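CysQ, sulfite synthesis pathway protein (Bacteroides thetaiotaomicron VPI-5482, PDB 3B8B) probably removes the 3'-phosphate of adenosine 3',5'-bisphosphate, giving AMP and phosphate with the help of magnesium ions, as a member of the inositol monophosphatase superfamily. Local coordinates at residues P81-E86 against L101-P106; M245-A250 against E277-P282. One frame throughout, in Å; residues are numbered along the deposited sequence.

How the contacts relate
Both contacts belong to one inositol monophosphatase-family chain and come in series: contact 1 closes before contact 2 opens. In contact 1 strand 82-84 lies along strand 100-108 at the margin of the six-stranded mixed sheet; in contact 2 the start of helix 246-258 meets the beginning of strand 280-288, part of a separate antiparallel sheet. Their centres are about 11 Å apart, and they touch where Trp247 packs against Glu85 and the carbonyl of Val104, and where Ile103 meets Glu246. Asp105 of contact 1 and Asp248 of contact 2 lie close together, with Glu85 near by, consistent with the predicted magnesium site, to which distant parts of the sequence contribute.

Contact 1: P81-E86 against L101-P106; sequences PVLSEE and LWIVDP
Pro81 begins the pairing with its carbonyl, which takes the amide hydrogen of Trp102 in a nearly straight bond (N to O 2.8 Å), while its ring carbon CG lies across CB of Leu101. Val82 sits beside Trp102 in the parallel ladder. Its CG2, anti to the carbonyl carbon of Val82, meets indole CD1 of Trp102 at 4.0 Å, and CG1 comes up to CG2 of Val104. Trp102 NE1 is hydrogen-bonded to Thr78 OG1. Leu83 is bonded through both its backbone N and its O: N donates to Trp102 O, the donor tilted 25° from the carbonyl plane, and O accepts from Val104 N at 2.9 Å. On the other face of the sheet its CB and CD2 lie alongside Leu101 CD1, the two leucines pointing the same way. This is the edge of the mixed sheet: strand 82-84 is outermost in the chain and runs parallel to 101-105, axes 4.7 Å apart, whereas the far side of 101-105 bonds to strand 121-128. Ser84 returns to the face of Val82, and its OG reaches Pro106 CG at 3.6 Å. That oxygen accepts from Glu86 N, an ST turn that bends the chain as it leaves the strand, and is hydrogen-bonded to His68 of helix 59-75. Glu85 N closes the ladder on Val104 O (2.9 Å). The Glu85 side chain runs alongside that of Asp105, CB to OD1 3.6 Å; it bends at chi2 (-73°), and the two carboxylate planes stand 33° apart, with OE1 3.9 Å from Asp105 OD1. Two acids so close, with Asp64, Asp108 and Asp248 nearby, suit the magnesium site predicted for both, and Leu107 N holds Asp105 OD1. Glu86 lays its CB near Pro106 CG.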
ATOM      1  N   PRO A  81     -15.416   7.627   7.689  1.00 21.49           N
ATOM      2  CA  PRO A  81     -15.650   7.964   6.296  1.00 21.91           C
ATOM      3  C   PRO A  81     -14.526   7.467   5.376  1.00 21.79           C
ATOM      4  O   PRO A  81     -13.420   7.187   5.842  1.00 21.32           O
ATOM      5  CB  PRO A  81     -15.718   9.493   6.319  1.00 23.08           C
ATOM      6  CG  PRO A  81     -14.896   9.866   7.480  1.00 23.20           C
ATOM      7  CD  PRO A  81     -15.112   8.834   8.486  1.00 22.27           C
ATOM      8  N   VAL A  82     -14.829   7.373   4.081  1.00 21.97           N
ATOM      9  CA  VAL A  82     -13.949   6.772   3.089  1.00 21.92           C
ATOM     10  C   VAL A  82     -13.561   7.755   2.002  1.00 22.56           C
ATOM     11  O   VAL A  82     -14.439   8.387   1.359  1.00 23.22           O
ATOM     12  CB  VAL A  82     -14.626   5.546   2.397  1.00 22.47           C
ATOM     13  CG1 VAL A  82     -13.708   4.915   1.377  1.00 22.81           C
ATOM     14  CG2 VAL A  82     -15.112   4.535   3.436  1.00 23.46           C
ATOM     15  N   LEU A  83     -12.256   7.896   1.815  1.00 22.32           N
ATOM     16  CA  LEU A  83     -11.674   8.659   0.735  1.00 23.70           C
ATOM     17  C   LEU A  83     -11.021   7.647  -0.192  1.00 24.55           C
ATOM     18  O   LEU A  83      -9.959   7.091   0.127  1.00 22.90           O
ATOM     19  CB  LEU A  83     -10.660   9.650   1.274  1.00 22.59           C
ATOM     20  CG  LEU A  83      -9.873  10.455   0.239  1.00 24.08           C
ATOM     21  CD1 LEU A  83     -10.848  11.278  -0.615  1.00 24.22           C
ATOM     22  CD2 LEU A  83      -8.866  11.328   0.947  1.00 24.37           C
ATOM     23  N   SER A  84     -11.686   7.376  -1.314  1.00 27.18           N
ATOM     24  CA  SER A  84     -11.232   6.352  -2.288  1.00 27.51           C
ATOM     25  C   SER A  84     -10.821   6.978  -3.582  1.00 30.17           C
ATOM     26  O   SER A  84     -11.445   7.940  -4.073  1.00 29.84           O
ATOM     27  CB  SER A  84     -12.333   5.324  -2.585  1.00 29.36           C
ATOM     28  OG  SER A  84     -11.919   4.368  -3.585  1.00 28.53           O
ATOM     29  N   GLU A  85      -9.793   6.381  -4.180  1.00 30.97           N
ATOM     30  CA  GLU A  85      -9.381   6.731  -5.526  1.00 32.21           C
ATOM     31  C   GLU A  85     -10.544   6.616  -6.534  1.00 32.98           C
ATOM     32  O   GLU A  85     -10.602   7.424  -7.486  1.00 33.02           O
ATOM     33  CB  GLU A  85      -8.219   5.810  -5.923  1.00 31.39           C
ATOM     34  CG  GLU A  85      -7.601   6.040  -7.354  1.00 31.96           C
ATOM     35  CD  GLU A  85      -8.517   5.541  -8.478  1.00 35.33           C
ATOM     36  OE1 GLU A  85      -9.255   4.545  -8.265  1.00 31.72           O
ATOM     37  OE2 GLU A  85      -8.490   6.150  -9.581  1.00 38.45           O
ATOM     38  N   GLU A  86     -11.446   5.638  -6.324  1.00 33.03           N
ATOM     39  CA  GLU A  86     -12.575   5.388  -7.246  0.50 33.88           C
ATOM     40  C   GLU A  86     -13.904   6.016  -6.755  1.00 34.51           C
ATOM     41  O   GLU A  86     -14.962   5.843  -7.384  1.00 35.33           O
ATOM     42  CB  GLU A  86     -12.684   3.862  -7.487  0.50 33.49           C
ATOM     43  CG  GLU A  86     -13.876   3.319  -8.274  0.50 33.50           C
ATOM     44  CD  GLU A  86     -13.996   3.833  -9.699  0.50 34.53           C
ATOM     45  OE1 GLU A  86     -13.100   4.571 -10.178  0.50 33.60           O
ATOM     46  OE2 GLU A  86     -15.013   3.489 -10.345  0.50 34.56           O
ATOM     47  N   LEU A 101     -10.227   8.756   9.055  1.00 20.11           N
ATOM     48  CA  LEU A 101     -10.800   8.381   7.771  1.00 19.50           C
ATOM     49  C   LEU A 101     -10.031   7.235   7.148  1.00 19.57           C
ATOM     50  O   LEU A 101      -8.849   7.030   7.441  1.00 19.49           O
ATOM     51  CB  LEU A 101     -10.824   9.571   6.804  1.00 20.00           C
ATOM     52  CG  LEU A 101      -9.476  10.019   6.217  1.00 20.07           C
ATOM     53  CD1 LEU A 101      -9.682  10.906   4.966  1.00 22.57           C
ATOM     54  CD2 LEU A 101      -8.666  10.755   7.264  1.00 21.80           C
ATOM     55  N   TRP A 102     -10.714   6.502   6.272  1.00 18.57           N
ATOM     56  CA  TRP A 102     -10.068   5.519   5.428  1.00 18.49           C
ATOM     57  C   TRP A 102      -9.556   6.229   4.178  1.00 18.86           C
ATOM     58  O   TRP A 102     -10.253   7.058   3.595  1.00 19.67           O
ATOM     59  CB  TRP A 102     -11.046   4.441   4.987  1.00 18.41           C
ATOM     60  CG  TRP A 102     -11.612   3.633   6.109  1.00 17.34           C
ATOM     61  CD1 TRP A 102     -12.868   3.724   6.656  1.00 18.72           C
ATOM     62  CD2 TRP A 102     -10.947   2.573   6.813  1.00 16.48           C
ATOM     63  NE1 TRP A 102     -13.012   2.794   7.659  1.00 18.87           N
ATOM     64  CE2 TRP A 102     -11.852   2.085   7.793  1.00 17.56           C
ATOM     65  CE3 TRP A 102      -9.676   1.984   6.714  1.00 17.85           C
ATOM     66  CZ2 TRP A 102     -11.523   1.023   8.647  1.00 16.96           C
ATOM     67  CZ3 TRP A 102      -9.343   0.948   7.597  1.00 18.49           C
ATOM     68  CH2 TRP A 102     -10.262   0.475   8.528  1.00 18.46           C
ATOM     69  N   ILE A 103      -8.339   5.889   3.769  1.00 18.60           N
ATOM     70  CA  ILE A 103      -7.764   6.365   2.511  1.00 18.87           C
ATOM     71  C   ILE A 103      -7.397   5.128   1.693  1.00 18.21           C
ATOM     72  O   ILE A 103      -6.570   4.290   2.126  1.00 18.90           O
ATOM     73  CB  ILE A 103      -6.551   7.289   2.710  1.00 19.03           C
ATOM     74  CG1 ILE A 103      -6.925   8.459   3.621  1.00 20.25           C
ATOM     75  CG2 ILE A 103      -6.076   7.829   1.335  1.00 19.03           C
ATOM     76  CD1 ILE A 103      -5.846   9.541   3.753  1.00 20.30           C
ATOM     77  N   VAL A 104      -8.039   5.017   0.529  1.00 19.33           N
ATOM     78  CA  VAL A 104      -8.079   3.758  -0.235  1.00 19.19           C
ATOM     79  C   VAL A 104      -7.715   3.922  -1.703  1.00 17.87           C
ATOM     80  O   VAL A 104      -8.184   4.850  -2.350  1.00 18.69           O
ATOM     81  CB  VAL A 104      -9.509   3.186  -0.170  1.00 19.88           C
ATOM     82  CG1 VAL A 104      -9.667   1.958  -1.086  1.00 22.82           C
ATOM     83  CG2 VAL A 104      -9.876   2.843   1.297  1.00 19.54           C
ATOM     84  N   ASP A 105      -6.871   3.031  -2.211  1.00 18.90           N
ATOM     85  CA  ASP A 105      -6.753   2.838  -3.655  1.00 18.56           C
ATOM     86  C   ASP A 105      -7.106   1.391  -3.946  1.00 19.00           C
ATOM     87  O   ASP A 105      -6.344   0.493  -3.612  1.00 19.56           O
ATOM     88  CB  ASP A 105      -5.385   3.180  -4.224  1.00 19.92           C
ATOM     89  CG  ASP A 105      -5.371   3.151  -5.759  1.00 21.13           C
ATOM     90  OD1 ASP A 105      -6.374   2.729  -6.375  1.00 22.04           O
ATOM     91  OD2 ASP A 105      -4.342   3.599  -6.354  1.00 21.30           O
ATOM     92  N   PRO A 106      -8.271   1.176  -4.540  1.00 19.35           N
ATOM     93  CA  PRO A 106      -8.708  -0.214  -4.782  1.00 19.93           C
ATOM     94  C   PRO A 106      -7.796  -1.007  -5.710  1.00 20.21           C
ATOM     95  O   PRO A 106      -7.751  -2.236  -5.625  1.00 19.97           O
ATOM     96  CB  PRO A 106     -10.105  -0.042  -5.416  1.00 20.28           C
ATOM     97  CG  PRO A 106     -10.541   1.324  -4.981  1.00 23.24           C
ATOM     98  CD  PRO A 106      -9.286   2.143  -4.982  1.00 20.33           C
TER

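Contact 2: M245-A250 against E277-P282; sequences MEWDTA and EDLLNP. With SO4 (sulfate ion), chain G.
Met245, a selenomethionine here, pairs with Leu280 as an antiparallel non-hydrogen-bonded pair, CA to CA 4.5 Å, where the chain enters helix 246-258. The backbone bond between the segments runs from Glu246 N to Leu279 O (2.9 Å), with a C=O...N angle of 171°, so a first-turn amide is satisfied from outside the helix. Leu279 fills the corner between three side chains. Its CB meets Met245 CE at 3.7 Å, CD1 approaches Trp247 CZ3, and CD2 lies against the Glu246 carboxylate, 3.6 Å from CD. A bend at chi2 (-64°) brings SE of Met245 within 3.8 Å of Leu280 CD2, and a second at chi3 (-75°) turns CE toward Leu279 CB. Asp278 OD1 accepts from Leu280 N, an Asx turn before the strand. Glu246 is buried, its carboxylate held by Asn275 N and a salt bridge from Lys276; an alanine here would probably cost Lys276 its carboxylate partner and Asn275 N its acceptor, and open a gap beside Leu279 CD2. The same turn carries Asp248, a predicted magnesium ligand, and Trp247, which packs on Glu85 and Asp105. One backbone hydrogen bond and apolar packing join the segments, the Glu246 charge answered by Lys276 just before 277-282.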
HETATM    1  N   MSE A 245      -0.108   9.824  -5.217  1.00 20.81           N
HETATM    2  CA  MSE A 245      -1.277  10.243  -4.486  1.00 20.89           C
HETATM    3  C   MSE A 245      -1.287   9.609  -3.085  1.00 19.52           C
HETATM    4  O   MSE A 245      -0.781   8.499  -2.881  1.00 19.52           O
HETATM    5  CB  MSE A 245      -2.573   9.841  -5.224  1.00 21.70           C
HETATM    6  CG  MSE A 245      -2.686  10.378  -6.629  1.00 25.20           C
HETATM    7 SE   MSE A 245      -2.776  12.324  -6.624  0.80 32.86          SE
HETATM    8  CE  MSE A 245      -4.533  12.565  -6.038  1.00 26.63           C
ATOM      9  N   GLU A 246      -1.899  10.311  -2.141  1.00 20.20           N
ATOM     10  CA  GLU A 246      -1.983   9.840  -0.749  1.00 19.91           C
ATOM     11  C   GLU A 246      -2.426   8.390  -0.610  1.00 19.60           C
ATOM     12  O   GLU A 246      -1.897   7.645   0.197  1.00 19.83           O
ATOM     13  CB  GLU A 246      -2.924  10.690   0.074  1.00 19.77           C
ATOM     14  CG  GLU A 246      -2.397  12.087   0.430  1.00 19.42           C
ATOM     15  CD  GLU A 246      -3.293  12.810   1.407  1.00 21.19           C
ATOM     16  OE1 GLU A 246      -4.117  12.141   2.098  1.00 20.59           O
ATOM     17  OE2 GLU A 246      -3.164  14.043   1.535  1.00 19.31           O
ATOM     18  N   TRP A 247      -3.427   8.015  -1.393  1.00 19.37           N
ATOM     19  CA  TRP A 247      -3.983   6.663  -1.324  1.00 19.64           C
ATOM     20  C   TRP A 247      -3.029   5.573  -1.782  1.00 19.86           C
ATOM     21  O   TRP A 247      -3.246   4.402  -1.484  1.00 20.26           O
ATOM     22  CB  TRP A 247      -5.326   6.565  -2.068  1.00 19.76           C
ATOM     23  CG  TRP A 247      -5.432   7.211  -3.369  1.00 19.97           C
ATOM     24  CD1 TRP A 247      -4.741   6.919  -4.532  1.00 20.81           C
ATOM     25  CD2 TRP A 247      -6.310   8.280  -3.684  1.00 21.33           C
ATOM     26  NE1 TRP A 247      -5.156   7.776  -5.537  1.00 21.53           N
ATOM     27  CE2 TRP A 247      -6.120   8.604  -5.041  1.00 21.08           C
ATOM     28  CE3 TRP A 247      -7.259   8.987  -2.949  1.00 23.17           C
ATOM     29  CZ2 TRP A 247      -6.837   9.623  -5.664  1.00 23.01           C
ATOM     30  CZ3 TRP A 247      -7.968  10.002  -3.571  1.00 23.41           C
ATOM     31  CH2 TRP A 247      -7.743  10.309  -4.910  1.00 22.64           C
ATOM     32  N   ASP A 248      -1.956   5.925  -2.504  1.00 19.70           N
ATOM     33  CA  ASP A 248      -0.980   4.924  -2.870  1.00 20.21           C
ATOM     34  C   ASP A 248       0.152   4.724  -1.878  1.00 19.87           C
ATOM     35  O   ASP A 248       0.918   3.780  -2.010  1.00 21.14           O
ATOM     36  CB  ASP A 248      -0.510   5.178  -4.272  1.00 21.69           C
ATOM     37  CG  ASP A 248      -1.650   4.999  -5.248  1.00 23.36           C
ATOM     38  OD1 ASP A 248      -2.479   4.049  -5.024  1.00 23.83           O
ATOM     39  OD2 ASP A 248      -1.788   5.804  -6.158  1.00 22.66           O
ATOM     40  N   THR A 249       0.269   5.642  -0.919  1.00 19.07           N
ATOM     41  CA  THR A 249       1.282   5.504   0.105  1.00 18.54           C
ATOM     42  C   THR A 249       0.759   5.213   1.516  1.00 18.15           C
ATOM     43  O   THR A 249       1.495   4.663   2.332  1.00 17.94           O
ATOM     44  CB  THR A 249       2.199   6.745   0.191  1.00 18.56           C
ATOM     45  OG1 THR A 249       1.463   7.909   0.527  1.00 19.01           O
ATOM     46  CG2 THR A 249       2.964   6.963  -1.160  1.00 19.08           C
ATOM     47  N   ALA A 250      -0.471   5.617   1.818  1.00 18.61           N
ATOM     48  CA  ALA A 250      -0.938   5.601   3.192  1.00 18.56           C
ATOM     49  C   ALA A 250      -0.858   4.207   3.818  1.00 18.39           C
ATOM     50  O   ALA A 250      -0.347   4.047   4.936  1.00 18.54           O
ATOM     51  CB  ALA A 250      -2.380   6.177   3.275  1.00 18.69           C
ATOM     52  N   GLU A 277      -5.141  19.296   1.749  1.00 23.82           N
ATOM     53  CA  GLU A 277      -5.958  19.981   0.762  1.00 25.45           C
ATOM     54  C   GLU A 277      -5.702  19.427  -0.629  1.00 24.25           C
ATOM     55  O   GLU A 277      -6.654  19.148  -1.377  1.00 25.06           O
ATOM     56  CB  GLU A 277      -5.735  21.493   0.795  1.00 25.78           C
ATOM     57  CG  GLU A 277      -6.642  22.207  -0.175  1.00 28.10           C
ATOM     58  CD  GLU A 277      -6.808  23.661   0.151  1.00 30.33           C
ATOM     59  OE1 GLU A 277      -5.859  24.253   0.740  1.00 35.64           O
ATOM     60  OE2 GLU A 277      -7.896  24.188  -0.186  1.00 35.42           O
ATOM     61  N   ASP A 278      -4.432  19.216  -0.949  1.00 23.04           N
ATOM     62  CA  ASP A 278      -4.041  18.593  -2.192  1.00 23.10           C
ATOM     63  C   ASP A 278      -3.618  17.160  -1.894  1.00 22.03           C
ATOM     64  O   ASP A 278      -2.661  16.927  -1.130  1.00 20.93           O
ATOM     65  CB  ASP A 278      -2.877  19.335  -2.835  1.00 23.29           C
ATOM     66  CG  ASP A 278      -2.632  18.909  -4.279  1.00 26.47           C
ATOM     67  OD1 ASP A 278      -2.812  17.738  -4.664  1.00 25.32           O
ATOM     68  OD2 ASP A 278      -2.252  19.798  -5.076  1.00 31.59           O
ATOM     69  N   LEU A 279      -4.302  16.195  -2.507  1.00 21.90           N
ATOM     70  CA  LEU A 279      -4.015  14.781  -2.272  1.00 21.72           C
ATOM     71  C   LEU A 279      -2.736  14.222  -2.946  1.00 20.53           C
ATOM     72  O   LEU A 279      -2.352  13.064  -2.741  1.00 20.00           O
ATOM     73  CB  LEU A 279      -5.241  13.935  -2.649  1.00 21.99           C
ATOM     74  CG  LEU A 279      -6.476  14.218  -1.781  1.00 23.08           C
ATOM     75  CD1 LEU A 279      -7.674  13.410  -2.341  1.00 23.75           C
ATOM     76  CD2 LEU A 279      -6.240  13.889  -0.281  1.00 22.97           C
ATOM     77  N   LEU A 280      -2.038  15.051  -3.732  1.00 20.47           N
ATOM     78  CA  LEU A 280      -0.689  14.709  -4.151  1.00 20.38           C
ATOM     79  C   LEU A 280       0.222  14.651  -2.936  1.00 19.89           C
ATOM     80  O   LEU A 280       0.154  15.534  -2.071  1.00 20.10           O
ATOM     81  CB  LEU A 280      -0.114  15.774  -5.103  1.00 20.86           C
ATOM     82  CG  LEU A 280      -0.545  15.669  -6.559  1.00 22.80           C
ATOM     83  CD1 LEU A 280      -0.353  16.993  -7.315  1.00 22.58           C
ATOM     84  CD2 LEU A 280       0.208  14.551  -7.232  1.00 23.31           C
ATOM     85  N   ASN A 281       1.064  13.626  -2.904  1.00 19.40           N
ATOM     86  CA  ASN A 281       2.220  13.576  -2.004  1.00 19.27           C
ATOM     87  C   ASN A 281       3.341  14.392  -2.634  1.00 19.99           C
ATOM     88  O   ASN A 281       3.543  14.304  -3.856  1.00 19.53           O
ATOM     89  CB  ASN A 281       2.786  12.155  -1.835  1.00 19.46           C
ATOM     90  CG  ASN A 281       1.840  11.166  -1.159  1.00 19.31           C
ATOM     91  OD1 ASN A 281       1.715   9.985  -1.609  1.00 21.78           O
ATOM     92  ND2 ASN A 281       1.229  11.577  -0.084  1.00 15.48           N
ATOM     93  N   PRO A 282       4.182  15.020  -1.798  1.00 19.77           N
ATOM     94  CA  PRO A 282       5.507  15.434  -2.285  1.00 20.30           C
ATOM     95  C   PRO A 282       6.411  14.226  -2.491  1.00 19.46           C
ATOM     96  O   PRO A 282       6.019  13.075  -2.194  1.00 19.24           O
ATOM     97  CB  PRO A 282       6.052  16.289  -1.136  1.00 20.68           C
ATOM     98  CG  PRO A 282       5.442  15.696   0.083  1.00 22.10           C
ATOM     99  CD  PRO A 282       4.024  15.264  -0.353  1.00 20.43           C
TER
HETATM  100  S   SO4 G 274      -2.888  21.027   3.959  1.00 67.90           S
HETATM  101  O1  SO4 G 274      -1.716  20.975   3.076  1.00 68.86           O
HETATM  102  O2  SO4 G 274      -2.780  20.015   5.019  1.00 69.50           O
HETATM  103  O3  SO4 G 274      -4.093  20.765   3.194  1.00 67.52           O
HETATM  104  O4  SO4 G 274      -2.985  22.364   4.554  1.00 69.97           O